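Local coordinates for protein enoyl-CoA hydratase/isomerase (Shewanella pealeana, PDB 4KPK) that probably acts on acyl-CoA thioesters as an isomerase or hydratase of the crotonase family, at residues L87-N92 / T137-Q142; F167-V172 / R196-A201; Q36-L41 / I68-Q73. One frame throughout, in Å; residues are numbered along the deposited sequence.

Contact 1: L87-N92 / T137-Q142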
ATOM      1  N   LEU A  87      14.217  19.804  -9.207  1.00 25.29           N
ATOM      2  CA  LEU A  87      14.113  20.658  -8.026  1.00 24.00           C
ATOM      3  C   LEU A  87      14.574  19.852  -6.826  1.00 26.14           C
ATOM      4  O   LEU A  87      14.004  18.807  -6.515  1.00 25.94           O
ATOM      5  CB  LEU A  87      12.673  21.111  -7.739  1.00 22.89           C
ATOM      6  CG  LEU A  87      12.590  21.909  -6.424  1.00 24.97           C
ATOM      7  CD1 LEU A  87      13.401  23.214  -6.465  1.00 26.09           C
ATOM      8  CD2 LEU A  87      11.183  22.153  -5.978  1.00 26.34           C
ATOM      9  N   LEU A  88      15.595  20.369  -6.158  1.00 27.20           N
ATOM     10  CA  LEU A  88      16.155  19.797  -4.962  1.00 28.53           C
ATOM     11  C   LEU A  88      15.702  20.661  -3.764  1.00 27.00           C
ATOM     12  O   LEU A  88      15.881  21.890  -3.766  1.00 26.48           O
ATOM     13  CB  LEU A  88      17.691  19.791  -5.138  1.00 31.96           C
ATOM     14  CG  LEU A  88      18.479  18.810  -4.293  1.00 37.73           C
ATOM     15  CD1 LEU A  88      19.987  18.867  -4.571  1.00 40.52           C
ATOM     16  CD2 LEU A  88      18.232  19.150  -2.849  1.00 41.28           C
ATOM     17  N   LEU A  89      15.089  20.034  -2.754  1.00 27.98           N
ATOM     18  CA  LEU A  89      14.781  20.695  -1.475  1.00 28.65           C
ATOM     19  C   LEU A  89      15.736  20.244  -0.365  1.00 26.10           C
ATOM     20  O   LEU A  89      15.908  19.037  -0.155  1.00 26.33           O
ATOM     21  CB  LEU A  89      13.387  20.399  -0.950  1.00 29.29           C
ATOM     22  CG  LEU A  89      12.132  20.815  -1.698  1.00 37.12           C
ATOM     23  CD1 LEU A  89      12.028  20.033  -3.029  1.00 40.83           C
ATOM     24  CD2 LEU A  89      10.920  20.557  -0.796  1.00 39.45           C
ATOM     25  N   LYS A  90      16.269  21.211   0.379  1.00 24.75           N
ATOM     26  CA  LYS A  90      17.306  21.002   1.423  1.00 26.11           C
ATOM     27  C   LYS A  90      17.048  22.060   2.474  1.00 23.42           C
ATOM     28  O   LYS A  90      16.218  22.962   2.258  1.00 21.50           O
ATOM     29  CB  LYS A  90      18.676  21.358   0.933  1.00 29.18           C
ATOM     30  CG  LYS A  90      19.231  20.569  -0.168  1.00 35.84           C
ATOM     31  CD  LYS A  90      20.200  21.405  -1.012  1.00 35.30           C
ATOM     32  CE  LYS A  90      21.201  22.186  -0.202  1.00 39.66           C
ATOM     33  NZ  LYS A  90      22.422  22.477  -1.025  1.00 41.55           N
ATOM     34  N   ALA A  91      17.831  22.037   3.526  1.00 20.19           N
ATOM     35  CA  ALA A  91      17.723  23.008   4.634  1.00 21.27           C
ATOM     36  C   ALA A  91      19.109  23.229   5.272  1.00 25.66           C
ATOM     37  O   ALA A  91      19.913  22.291   5.319  1.00 24.75           O
ATOM     38  CB  ALA A  91      16.798  22.458   5.679  1.00 22.57           C
ATOM     39  N   ASN A  92      19.366  24.446   5.753  1.00 27.09           N
ATOM     40  CA  ASN A  92      20.568  24.760   6.475  1.00 29.14           C
ATOM     41  C   ASN A  92      20.364  24.483   7.949  1.00 31.53           C
ATOM     42  O   ASN A  92      19.225  24.446   8.450  1.00 32.15           O
ATOM     43  CB  ASN A  92      21.034  26.205   6.257  1.00 27.50           C
ATOM     44  CG  ASN A  92      21.283  26.508   4.789  1.00 30.47           C
ATOM     45  OD1 ASN A  92      21.704  25.644   4.014  1.00 34.59           O
ATOM     46  ND2 ASN A  92      20.941  27.715   4.377  1.00 31.24           N
ATOM     47  N   THR A 137      11.455  15.874  -8.074  1.00 24.00           N
ATOM     48  CA  THR A 137      11.830  16.543  -6.835  1.00 24.58           C
ATOM     49  C   THR A 137      12.594  15.549  -5.928  1.00 23.99           C
ATOM     50  O   THR A 137      12.209  14.425  -5.811  1.00 27.05           O
ATOM     51  CB  THR A 137      10.597  17.056  -6.114  1.00 23.09           C
ATOM     52  OG1 THR A 137       9.677  15.961  -5.890  1.00 22.09           O
ATOM     53  CG2 THR A 137       9.887  18.101  -6.971  1.00 24.43           C
ATOM     54  N   ILE A 138      13.653  16.018  -5.288  1.00 23.26           N
ATOM     55  CA  ILE A 138      14.505  15.249  -4.341  1.00 23.15           C
ATOM     56  C   ILE A 138      14.523  16.096  -3.087  1.00 22.66           C
ATOM     57  O   ILE A 138      14.897  17.256  -3.160  1.00 25.22           O
ATOM     58  CB  ILE A 138      15.970  15.115  -4.861  1.00 24.86           C
ATOM     59  CG1 ILE A 138      15.929  14.452  -6.234  1.00 27.06           C
ATOM     60  CG2 ILE A 138      16.854  14.237  -3.912  1.00 24.92           C
ATOM     61  CD1 ILE A 138      17.195  14.425  -6.976  1.00 29.72           C
ATOM     62  N   THR A 139      14.100  15.529  -1.958  1.00 22.87           N
ATOM     63  CA  THR A 139      14.274  16.152  -0.642  1.00 25.31           C
ATOM     64  C   THR A 139      15.394  15.464   0.230  1.00 23.70           C
ATOM     65  O   THR A 139      15.418  14.252   0.395  1.00 22.18           O
ATOM     66  CB  THR A 139      12.912  16.216   0.078  1.00 25.52           C
ATOM     67  OG1 THR A 139      12.026  17.000  -0.742  1.00 31.13           O
ATOM     68  CG2 THR A 139      12.977  16.868   1.468  1.00 23.75           C
ATOM     69  N   LEU A 140      16.301  16.286   0.775  1.00 25.36           N
ATOM     70  CA  LEU A 140      17.429  15.875   1.625  1.00 24.46           C
ATOM     71  C   LEU A 140      17.214  16.317   3.083  1.00 23.88           C
ATOM     72  O   LEU A 140      17.202  17.489   3.387  1.00 26.58           O
ATOM     73  CB  LEU A 140      18.710  16.511   1.117  1.00 26.26           C
ATOM     74  CG  LEU A 140      19.096  16.407  -0.362  1.00 27.31           C
ATOM     75  CD1 LEU A 140      20.466  17.056  -0.609  1.00 28.82           C
ATOM     76  CD2 LEU A 140      19.087  14.939  -0.751  1.00 27.86           C
ATOM     77  N   VAL A 141      17.011  15.379   3.982  1.00 19.84           N
ATOM     78  CA  VAL A 141      16.509  15.687   5.312  1.00 21.14           C
ATOM     79  C   VAL A 141      17.564  15.348   6.391  1.00 22.33           C
ATOM     80  O   VAL A 141      17.921  14.205   6.502  1.00 21.71           O
ATOM     81  CB  VAL A 141      15.243  14.873   5.642  1.00 21.24           C
ATOM     82  CG1 VAL A 141      14.735  15.206   7.034  1.00 21.37           C
ATOM     83  CG2 VAL A 141      14.137  15.083   4.598  1.00 25.68           C
ATOM     84  N   GLN A 142      18.095  16.363   7.072  1.00 23.78           N
ATOM     85  CA  GLN A 142      19.028  16.214   8.214  1.00 25.55           C
ATOM     86  C   GLN A 142      18.244  16.472   9.504  1.00 28.99           C
ATOM     87  O   GLN A 142      17.276  17.290   9.518  1.00 29.24           O
ATOM     88  CB  GLN A 142      20.248  17.174   8.068  1.00 25.38           C
ATOM     89  CG  GLN A 142      20.096  18.624   8.543  1.00 23.73           C
ATOM     90  CD  GLN A 142      19.184  19.523   7.649  1.00 26.53           C
ATOM     91  OE1 GLN A 142      18.454  19.053   6.782  1.00 27.90           O
ATOM     92  NE2 GLN A 142      19.212  20.817   7.910  1.00 27.40           N
TER
HETATM   93  O   HOH W   1      18.930  19.296   4.082  1.00 22.11           O

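Contact 2: F167-V172 / R196-A201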
ATOM      1  N   PHE A 167      11.286  11.931  13.228  1.00 27.17           N
ATOM      2  CA  PHE A 167       9.914  12.176  12.723  1.00 29.47           C
ATOM      3  C   PHE A 167       8.884  11.951  13.813  1.00 30.32           C
ATOM      4  O   PHE A 167       9.097  11.150  14.726  1.00 29.55           O
ATOM      5  CB  PHE A 167       9.596  11.275  11.510  1.00 29.00           C
ATOM      6  CG  PHE A 167      10.664  11.296  10.488  1.00 27.94           C
ATOM      7  CD1 PHE A 167      10.649  12.220   9.463  1.00 26.87           C
ATOM      8  CD2 PHE A 167      11.748  10.418  10.603  1.00 26.66           C
ATOM      9  CE1 PHE A 167      11.695  12.245   8.546  1.00 28.50           C
ATOM     10  CE2 PHE A 167      12.755  10.430   9.705  1.00 24.77           C
ATOM     11  CZ  PHE A 167      12.761  11.360   8.686  1.00 26.83           C
ATOM     12  N   CYS A 168       7.750  12.620  13.671  1.00 30.21           N
ATOM     13  CA  CYS A 168       6.764  12.696  14.731  1.00 34.58           C
ATOM     14  C   CYS A 168       5.509  13.304  14.109  1.00 33.75           C
ATOM     15  O   CYS A 168       5.576  14.388  13.518  1.00 32.30           O
ATOM     16  CB  CYS A 168       7.292  13.636  15.845  1.00 36.64           C
ATOM     17  SG  CYS A 168       6.472  13.525  17.425  1.00 54.77           S
ATOM     18  N   LEU A 169       4.372  12.640  14.248  1.00 32.53           N
ATOM     19  CA  LEU A 169       3.051  13.283  13.955  1.00 30.49           C
ATOM     20  C   LEU A 169       2.331  13.669  15.270  1.00 28.57           C
ATOM     21  O   LEU A 169       1.540  12.884  15.821  1.00 25.16           O
ATOM     22  CB  LEU A 169       2.190  12.326  13.150  1.00 33.32           C
ATOM     23  CG  LEU A 169       2.722  12.001  11.762  1.00 34.08           C
ATOM     24  CD1 LEU A 169       2.773  10.497  11.496  1.00 29.95           C
ATOM     25  CD2 LEU A 169       1.879  12.788  10.731  1.00 34.79           C
ATOM     26  N   SER A 170       2.593  14.889  15.732  1.00 27.32           N
ATOM     27  CA  SER A 170       2.322  15.349  17.112  1.00 31.87           C
ATOM     28  C   SER A 170       0.952  15.995  17.369  1.00 28.97           C
ATOM     29  O   SER A 170       0.647  16.329  18.524  1.00 28.58           O
ATOM     30  CB  SER A 170       3.324  16.473  17.473  1.00 32.59           C
ATOM     31  OG  SER A 170       4.632  16.105  17.186  1.00 40.32           O
ATOM     32  N   GLU A 171       0.193  16.261  16.307  1.00 25.56           N
ATOM     33  CA  GLU A 171      -0.985  17.111  16.416  1.00 29.76           C
ATOM     34  C   GLU A 171      -1.950  16.706  17.502  1.00 28.33           C
ATOM     35  O   GLU A 171      -2.440  17.585  18.203  1.00 26.73           O
ATOM     36  CB  GLU A 171      -1.752  17.130  15.105  1.00 34.77           C
ATOM     37  CG  GLU A 171      -1.220  18.131  14.101  1.00 39.99           C
ATOM     38  CD  GLU A 171       0.118  17.750  13.504  1.00 43.33           C
ATOM     39  OE1 GLU A 171       0.585  16.579  13.651  1.00 39.94           O
ATOM     40  OE2 GLU A 171       0.655  18.652  12.841  1.00 46.43           O
ATOM     41  N   VAL A 172      -2.225  15.394  17.660  1.00 28.21           N
ATOM     42  CA  VAL A 172      -3.197  14.957  18.669  1.00 29.14           C
ATOM     43  C   VAL A 172      -2.718  15.238  20.094  1.00 29.14           C
ATOM     44  O   VAL A 172      -3.541  15.204  21.000  1.00 25.44           O
ATOM     45  CB  VAL A 172      -3.676  13.475  18.549  1.00 28.66           C
ATOM     46  CG1 VAL A 172      -4.343  13.248  17.209  1.00 27.25           C
ATOM     47  CG2 VAL A 172      -2.555  12.440  18.803  1.00 27.06           C
ATOM     48  N   ARG A 196      -1.324   3.922  13.382  1.00 27.65           N
ATOM     49  CA  ARG A 196      -0.530   3.852  14.624  1.00 21.48           C
ATOM     50  C   ARG A 196       0.041   5.234  14.943  1.00 22.34           C
ATOM     51  O   ARG A 196      -0.325   5.892  15.942  1.00 22.69           O
ATOM     52  CB  ARG A 196       0.547   2.832  14.483  1.00 20.03           C
ATOM     53  CG  ARG A 196       1.556   2.877  15.627  1.00 22.73           C
ATOM     54  CD  ARG A 196       2.814   2.072  15.307  1.00 24.09           C
ATOM     55  NE  ARG A 196       3.816   2.277  16.378  1.00 27.40           N
ATOM     56  CZ  ARG A 196       4.944   1.574  16.486  1.00 24.86           C
ATOM     57  NH1 ARG A 196       5.208   0.614  15.632  1.00 26.25           N
ATOM     58  NH2 ARG A 196       5.786   1.806  17.482  1.00 24.12           N
ATOM     59  N   TYR A 197       0.892   5.720  14.067  1.00 22.86           N
ATOM     60  CA  TYR A 197       1.683   6.893  14.372  1.00 22.00           C
ATOM     61  C   TYR A 197       0.899   8.174  14.543  1.00 24.58           C
ATOM     62  O   TYR A 197       1.273   9.000  15.382  1.00 22.65           O
ATOM     63  CB  TYR A 197       2.778   7.046  13.330  1.00 21.76           C
ATOM     64  CG  TYR A 197       3.866   6.032  13.513  1.00 22.61           C
ATOM     65  CD1 TYR A 197       3.920   4.923  12.717  1.00 24.70           C
ATOM     66  CD2 TYR A 197       4.835   6.170  14.533  1.00 24.85           C
ATOM     67  CE1 TYR A 197       4.920   3.959  12.876  1.00 27.61           C
ATOM     68  CE2 TYR A 197       5.850   5.181  14.713  1.00 26.94           C
ATOM     69  CZ  TYR A 197       5.857   4.088  13.870  1.00 25.76           C
ATOM     70  OH  TYR A 197       6.763   3.085  13.957  1.00 33.76           O
HETATM   71  N   MSE A 198      -0.176   8.355  13.766  1.00 26.13           N
HETATM   72  CA  MSE A 198      -1.076   9.511  13.985  1.00 24.85           C
HETATM   73  C   MSE A 198      -1.853   9.466  15.257  1.00 25.08           C
HETATM   74  O   MSE A 198      -2.195  10.523  15.769  1.00 26.18           O
HETATM   75  CB  MSE A 198      -2.020   9.776  12.828  1.00 26.00           C
HETATM   76  CG  MSE A 198      -1.241  10.232  11.616  1.00 28.87           C
HETATM   77 SE   MSE A 198      -2.466  10.537  10.067  1.00 34.42          SE
HETATM   78  CE  MSE A 198      -3.828  11.728  10.797  1.00 36.02           C
ATOM     79  N   LEU A 199      -2.140   8.274  15.788  1.00 24.73           N
ATOM     80  CA  LEU A 199      -2.792   8.161  17.059  1.00 23.47           C
ATOM     81  C   LEU A 199      -1.862   8.194  18.253  1.00 24.95           C
ATOM     82  O   LEU A 199      -2.237   8.758  19.306  1.00 22.62           O
ATOM     83  CB  LEU A 199      -3.626   6.903  17.116  1.00 25.45           C
ATOM     84  CG  LEU A 199      -4.909   6.883  16.251  1.00 27.36           C
ATOM     85  CD1 LEU A 199      -5.549   5.505  16.389  1.00 27.99           C
ATOM     86  CD2 LEU A 199      -5.860   8.017  16.629  1.00 24.45           C
ATOM     87  N   THR A 200      -0.649   7.605  18.142  1.00 23.81           N
ATOM     88  CA  THR A 200       0.290   7.616  19.303  1.00 21.76           C
ATOM     89  C   THR A 200       1.015   8.913  19.464  1.00 21.83           C
ATOM     90  O   THR A 200       1.374   9.300  20.588  1.00 20.99           O
ATOM     91  CB  THR A 200       1.354   6.491  19.207  1.00 21.06           C
ATOM     92  OG1 THR A 200       2.093   6.596  17.972  1.00 19.33           O
ATOM     93  CG2 THR A 200       0.634   5.179  19.245  1.00 22.38           C
ATOM     94  N   ALA A 201       1.220   9.587  18.339  1.00 23.00           N
ATOM     95  CA  ALA A 201       2.121  10.728  18.213  1.00 24.80           C
ATOM     96  C   ALA A 201       3.604  10.398  18.676  1.00 24.71           C
ATOM     97  O   ALA A 201       4.354  11.265  19.154  1.00 23.74           O
ATOM     98  CB  ALA A 201       1.547  11.922  18.956  1.00 24.05           C
TER
HETATM   99  O   HOH W   2       4.060  10.037  15.107  1.00 22.14           O
HETATM  100  O   HOH W   3      -1.083  13.196  15.613  1.00 24.34           O

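Contact 3: Q36-L41 / I68-Q73. With EDO (1,2-ethanediol), chain B.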
ATOM      1  N   GLN A  36      17.625  36.853  -2.959  1.00 33.33           N
ATOM      2  CA  GLN A  36      17.874  38.024  -2.100  1.00 36.24           C
ATOM      3  C   GLN A  36      16.636  38.534  -1.328  1.00 35.62           C
ATOM      4  O   GLN A  36      16.771  38.889  -0.171  1.00 35.83           O
ATOM      5  CB  GLN A  36      18.483  39.184  -2.919  1.00 42.18           C
ATOM      6  CG  GLN A  36      19.725  38.802  -3.739  1.00 48.52           C
ATOM      7  CD  GLN A  36      20.289  39.981  -4.528  1.00 53.55           C
ATOM      8  OE1 GLN A  36      20.679  40.982  -3.924  1.00 71.12           O
ATOM      9  NE2 GLN A  36      20.329  39.883  -5.871  1.00 48.13           N
ATOM     10  N   GLN A  37      15.459  38.573  -1.979  1.00 30.00           N
ATOM     11  CA  GLN A  37      14.246  39.064  -1.404  1.00 29.60           C
ATOM     12  C   GLN A  37      13.553  38.133  -0.414  1.00 30.54           C
ATOM     13  O   GLN A  37      12.982  38.606   0.549  1.00 28.43           O
ATOM     14  CB  GLN A  37      13.274  39.417  -2.524  1.00 34.63           C
ATOM     15  CG  GLN A  37      13.826  40.625  -3.275  1.00 38.32           C
ATOM     16  CD  GLN A  37      13.286  40.774  -4.660  1.00 38.05           C
ATOM     17  OE1 GLN A  37      12.733  39.846  -5.240  1.00 41.40           O
ATOM     18  NE2 GLN A  37      13.450  41.950  -5.204  1.00 40.97           N
ATOM     19  N   LEU A  38      13.641  36.818  -0.597  1.00 33.34           N
ATOM     20  CA  LEU A  38      13.077  35.866   0.397  1.00 32.29           C
ATOM     21  C   LEU A  38      13.740  35.965   1.772  1.00 31.87           C
ATOM     22  O   LEU A  38      14.966  35.993   1.864  1.00 31.17           O
ATOM     23  CB  LEU A  38      13.237  34.411  -0.091  1.00 32.25           C
ATOM     24  CG  LEU A  38      12.560  34.173  -1.441  1.00 32.35           C
ATOM     25  CD1 LEU A  38      12.863  32.816  -2.081  1.00 30.35           C
ATOM     26  CD2 LEU A  38      11.065  34.415  -1.280  1.00 33.05           C
ATOM     27  N   HIS A  39      12.912  35.923   2.825  1.00 30.09           N
ATOM     28  CA  HIS A  39      13.345  36.116   4.205  1.00 31.05           C
ATOM     29  C   HIS A  39      13.885  34.812   4.782  1.00 30.76           C
ATOM     30  O   HIS A  39      14.850  34.839   5.519  1.00 28.18           O
ATOM     31  CB  HIS A  39      12.166  36.597   5.096  1.00 30.82           C
ATOM     32  CG  HIS A  39      11.479  37.852   4.605  1.00 33.35           C
ATOM     33  ND1 HIS A  39      11.991  39.115   4.823  1.00 34.21           N
ATOM     34  CD2 HIS A  39      10.324  38.034   3.905  1.00 36.20           C
ATOM     35  CE1 HIS A  39      11.184  40.018   4.280  1.00 36.78           C
ATOM     36  NE2 HIS A  39      10.172  39.389   3.707  1.00 35.89           N
ATOM     37  N   TYR A  40      13.203  33.708   4.463  1.00 29.06           N
ATOM     38  CA  TYR A  40      13.368  32.416   5.076  1.00 29.50           C
ATOM     39  C   TYR A  40      13.951  31.344   4.205  1.00 32.26           C
ATOM     40  O   TYR A  40      14.413  30.278   4.715  1.00 34.95           O
ATOM     41  CB  TYR A  40      12.032  31.894   5.542  1.00 33.87           C
ATOM     42  CG  TYR A  40      11.367  32.663   6.646  1.00 38.48           C
ATOM     43  CD1 TYR A  40      12.028  33.642   7.399  1.00 43.78           C
ATOM     44  CD2 TYR A  40      10.091  32.354   6.992  1.00 44.17           C
ATOM     45  CE1 TYR A  40      11.383  34.303   8.436  1.00 45.09           C
ATOM     46  CE2 TYR A  40       9.465  32.990   8.024  1.00 45.47           C
ATOM     47  CZ  TYR A  40      10.096  33.954   8.734  1.00 42.67           C
ATOM     48  OH  TYR A  40       9.378  34.530   9.747  1.00 46.78           O
ATOM     49  N   LEU A  41      13.983  31.607   2.911  1.00 31.37           N
ATOM     50  CA  LEU A  41      14.506  30.638   1.951  1.00 31.64           C
ATOM     51  C   LEU A  41      15.695  31.228   1.192  1.00 30.73           C
ATOM     52  O   LEU A  41      15.804  32.441   1.077  1.00 26.79           O
ATOM     53  CB  LEU A  41      13.415  30.275   0.932  1.00 29.03           C
ATOM     54  CG  LEU A  41      12.139  29.642   1.468  1.00 28.66           C
ATOM     55  CD1 LEU A  41      11.062  29.489   0.374  1.00 26.88           C
ATOM     56  CD2 LEU A  41      12.499  28.304   2.090  1.00 30.88           C
ATOM     57  N   ILE A  68       5.577  29.362   4.481  1.00 26.73           N
ATOM     58  CA  ILE A  68       4.592  28.697   3.612  1.00 27.60           C
ATOM     59  C   ILE A  68       4.535  29.474   2.307  1.00 23.81           C
ATOM     60  O   ILE A  68       4.710  28.906   1.236  1.00 25.62           O
ATOM     61  CB  ILE A  68       3.163  28.643   4.235  1.00 29.12           C
ATOM     62  CG1 ILE A  68       3.105  27.803   5.528  1.00 36.27           C
ATOM     63  CG2 ILE A  68       2.135  28.149   3.251  1.00 27.80           C
ATOM     64  CD1 ILE A  68       3.915  26.556   5.470  1.00 42.38           C
ATOM     65  N   SER A  69       4.384  30.790   2.411  1.00 24.90           N
ATOM     66  CA  SER A  69       4.163  31.604   1.216  1.00 30.36           C
ATOM     67  C   SER A  69       5.402  31.706   0.354  1.00 24.98           C
ATOM     68  O   SER A  69       5.356  31.634  -0.900  1.00 22.16           O
ATOM     69  CB  SER A  69       3.638  32.999   1.590  1.00 37.38           C
ATOM     70  OG  SER A  69       4.072  33.948   0.635  1.00 45.87           O
ATOM     71  N   GLU A  70       6.548  31.843   1.018  1.00 24.31           N
ATOM     72  CA  GLU A  70       7.799  31.864   0.281  1.00 23.18           C
ATOM     73  C   GLU A  70       8.006  30.564  -0.494  1.00 21.83           C
ATOM     74  O   GLU A  70       8.487  30.566  -1.608  1.00 26.31           O
ATOM     75  CB  GLU A  70       8.948  32.171   1.244  1.00 25.17           C
ATOM     76  CG  GLU A  70       8.861  33.592   1.781  1.00 25.52           C
ATOM     77  CD  GLU A  70      10.140  34.126   2.357  1.00 27.16           C
ATOM     78  OE1 GLU A  70      11.060  33.348   2.708  1.00 30.12           O
ATOM     79  OE2 GLU A  70      10.217  35.350   2.494  1.00 29.30           O
HETATM   80  N   MSE A  71       7.613  29.443   0.081  1.00 22.01           N
HETATM   81  CA  MSE A  71       7.800  28.137  -0.580  1.00 22.62           C
HETATM   82  C   MSE A  71       6.936  28.041  -1.801  1.00 23.10           C
HETATM   83  O   MSE A  71       7.400  27.565  -2.834  1.00 20.89           O
HETATM   84  CB  MSE A  71       7.508  27.034   0.434  1.00 24.37           C
HETATM   85  CG  MSE A  71       8.786  26.725   1.241  1.00 27.41           C
HETATM   86 SE   MSE A  71       8.413  25.294   2.545  1.00 35.59          SE
HETATM   87  CE  MSE A  71      10.078  25.244   3.616  1.00 42.22           C
ATOM     88  N   ILE A  72       5.678  28.511  -1.696  1.00 23.36           N
ATOM     89  CA  ILE A  72       4.802  28.663  -2.892  1.00 22.59           C
ATOM     90  C   ILE A  72       5.452  29.483  -4.002  1.00 23.15           C
ATOM     91  O   ILE A  72       5.499  29.058  -5.150  1.00 24.94           O
ATOM     92  CB  ILE A  72       3.408  29.225  -2.499  1.00 22.77           C
ATOM     93  CG1 ILE A  72       2.707  28.226  -1.550  1.00 22.03           C
ATOM     94  CG2 ILE A  72       2.523  29.547  -3.728  1.00 22.75           C
ATOM     95  CD1 ILE A  72       1.500  28.765  -0.828  1.00 22.89           C
ATOM     96  N   GLN A  73       5.989  30.649  -3.664  1.00 24.25           N
ATOM     97  CA  GLN A  73       6.632  31.492  -4.640  1.00 24.56           C
ATOM     98  C   GLN A  73       7.825  30.821  -5.349  1.00 25.52           C
ATOM     99  O   GLN A  73       7.976  30.965  -6.566  1.00 22.39           O
ATOM    100  CB  GLN A  73       7.154  32.766  -3.971  1.00 28.04           C
ATOM    101  CG  GLN A  73       6.104  33.785  -3.595  1.00 34.06           C
ATOM    102  CD  GLN A  73       6.720  34.964  -2.879  1.00 37.37           C
ATOM    103  OE1 GLN A  73       7.642  35.609  -3.400  1.00 47.28           O
ATOM    104  NE2 GLN A  73       6.246  35.240  -1.663  1.00 39.28           N
TER
HETATM  105  C1  EDO B 301      17.698  34.416   1.947  1.00 41.02           C
HETATM  106  O1  EDO B 301      16.577  34.612   1.086  1.00 30.67           O
HETATM  107  C2  EDO B 301      18.595  33.480   1.155  1.00 40.35           C
HETATM  108  O2  EDO B 301      19.953  33.873   1.245  1.00 42.18           O

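Contact 1: L87-N92 / T137-Q142
L89 is bonded through both its backbone groups to I138 and L140, the residues flanking its register partner T139, as in parallel strands: its N donates to I138 O at 2.8 Å, and its O accepts from L140 N at 2.9 Å. The second of these is almost straight, with an N-H...O angle of 168°. One rung earlier, I138 N reaches L87 O at 3.1 Å. Beyond L140 the strands begin to part, and a water takes over: it accepts from A91 N at 3.0 Å and can donate to L140 O at 2.6 Å and to Q142 OE1, though other acceptors may compete for its protons. Q142 doubles back to get there. Its CG sits between the backbone N and the carbonyl carbon (chi1 84°) and the chain bends again at chi2 (-72°), which returns the amide to A91, while NE2 is bonded to G93 O just past the strand.

The side chains pair by face. L88 and L140 share one face, where L88 CD2 packs obliquely against L140 CD1 at 3.8 Å. K90 runs alongside L140, its CG 3.7 Å from L140 CD1, and then leads away so that NZ can bond Q51. The other face carries L87, L89, T137 and T139. There T139 OG1 lies against L89 CB at 3.7 Å, and this buried hydroxyl is satisfied by S156, as that of T137 is by the backbone N of D157.

Adjacent parallel strands linked through helices 102-109 and 113-132 form a beta-alpha-beta crossover, part of the mixed sheet of this crotonase-family protein. Strand 49-54 flanks 86-91 on its far side, and 158-161 flanks 137-141. Helix 222-235 packs on L88, I138 and L140, whereas helix 148-155 meets T139 and V141.

Contact 2: F167-V172 / R196-A201
Y197 touches L169 through the root of its side chain, CB lying 3.9 Å from L169 CD1, while its ring leads away. One face of that ring carries R196 CD, 3.7 Å above the plane and offset toward the rim. In return, Y197 OH stands 3.3 Å above one face of the R196 guanidinium, also toward its rim. R196 NH2 forms a salt bridge with E202. The ring of F204 meets that of Y197 with the planes at about 55°.

L169 has its CG anti to the carbonyl carbon (chi1 -65°), and from there CD1 reaches both Y197 CB and, at 4.0 Å, M198 CG. V172 approaches the last helical turn with a methyl group, CG2 lying 3.6 Å from M198 O and close to L199 O and A201 CB. A201 leaves the helix with a positive phi of 56°, and its CA makes a CH...O contact with L169 O at 3.3 Å.

One water accepts from L169 N at 2.8 Å and donates to Y197 O; another donates to L169 O at 2.6 Å and to M198 O, and accepts from V172 N. N236 of the second subunit bonds L199 O and T200 O, and V244 of that subunit packs on V172 and M198.

With no direct hydrogen bond between the segments, apolar packing and bridging waters join the loop to the helix end, and these waters satisfy buried peptide groups.

Contact 3: Q36-L41 / I68-Q73
The turn from helix 30-37 into strand 41-46 is fastened to helix 65-80 by the carboxylate of E70, which grips two successive backbone N-H groups. With CG anti to the carbonyl carbon (chi1 -67°) and the chain extended beyond it, the carboxylate reaches the turn. H39 N donates to E70 OE2 at 2.8 Å, nearly straight at 175°, on the syn side but 18° out of the carboxylate plane. Y40 N meets the syn lone pair of E70 OE1, also at 2.8 Å. Both oxygens being held, the group is fixed in rotation. The H39 ring lies almost coplanar with it, presenting its edge so that CD2 is 3.0 Å from E70 OE2.

The aliphatic part of E70 is packed as well: L41 CD1 touches its CB at 3.5 Å, and L38 CD2 lies 3.9 Å from its CG. L41 CD1 further meets M71 CG at 3.7 Å. Were E70 an alanine, the N-H groups of H39 and Y40 would probably lose their acceptors, and L38 CD2 the CG and carboxylate on which it packs.

Y40 OH bonds D64. I68, M71 and I72 of helix 65-80 pack on helix 113-132, and M71 also reaches strand 49-54.

The three contacts follow one another along the chain, contact 3 closing before contact 1 opens and contact 1 before contact 2. Helix 65-80 of contact 3 leads into strand 86-91 of contact 1; their centres are about 15 Å apart, with nearest atoms about 6 Å. Contact 2 lies about 23 Å from contact 1 and about 28 Å from contact 3, both between centres. It alone borders another subunit. In the crotonase family, the oxyanion hole is usually formed by peptide N-H groups from loops beyond strands like those of contact 1, so that contact probably lies nearest the active site. The ethanediol modelled beside 36-41 is doubtfully placed and probably comes from the crystallisation liquor.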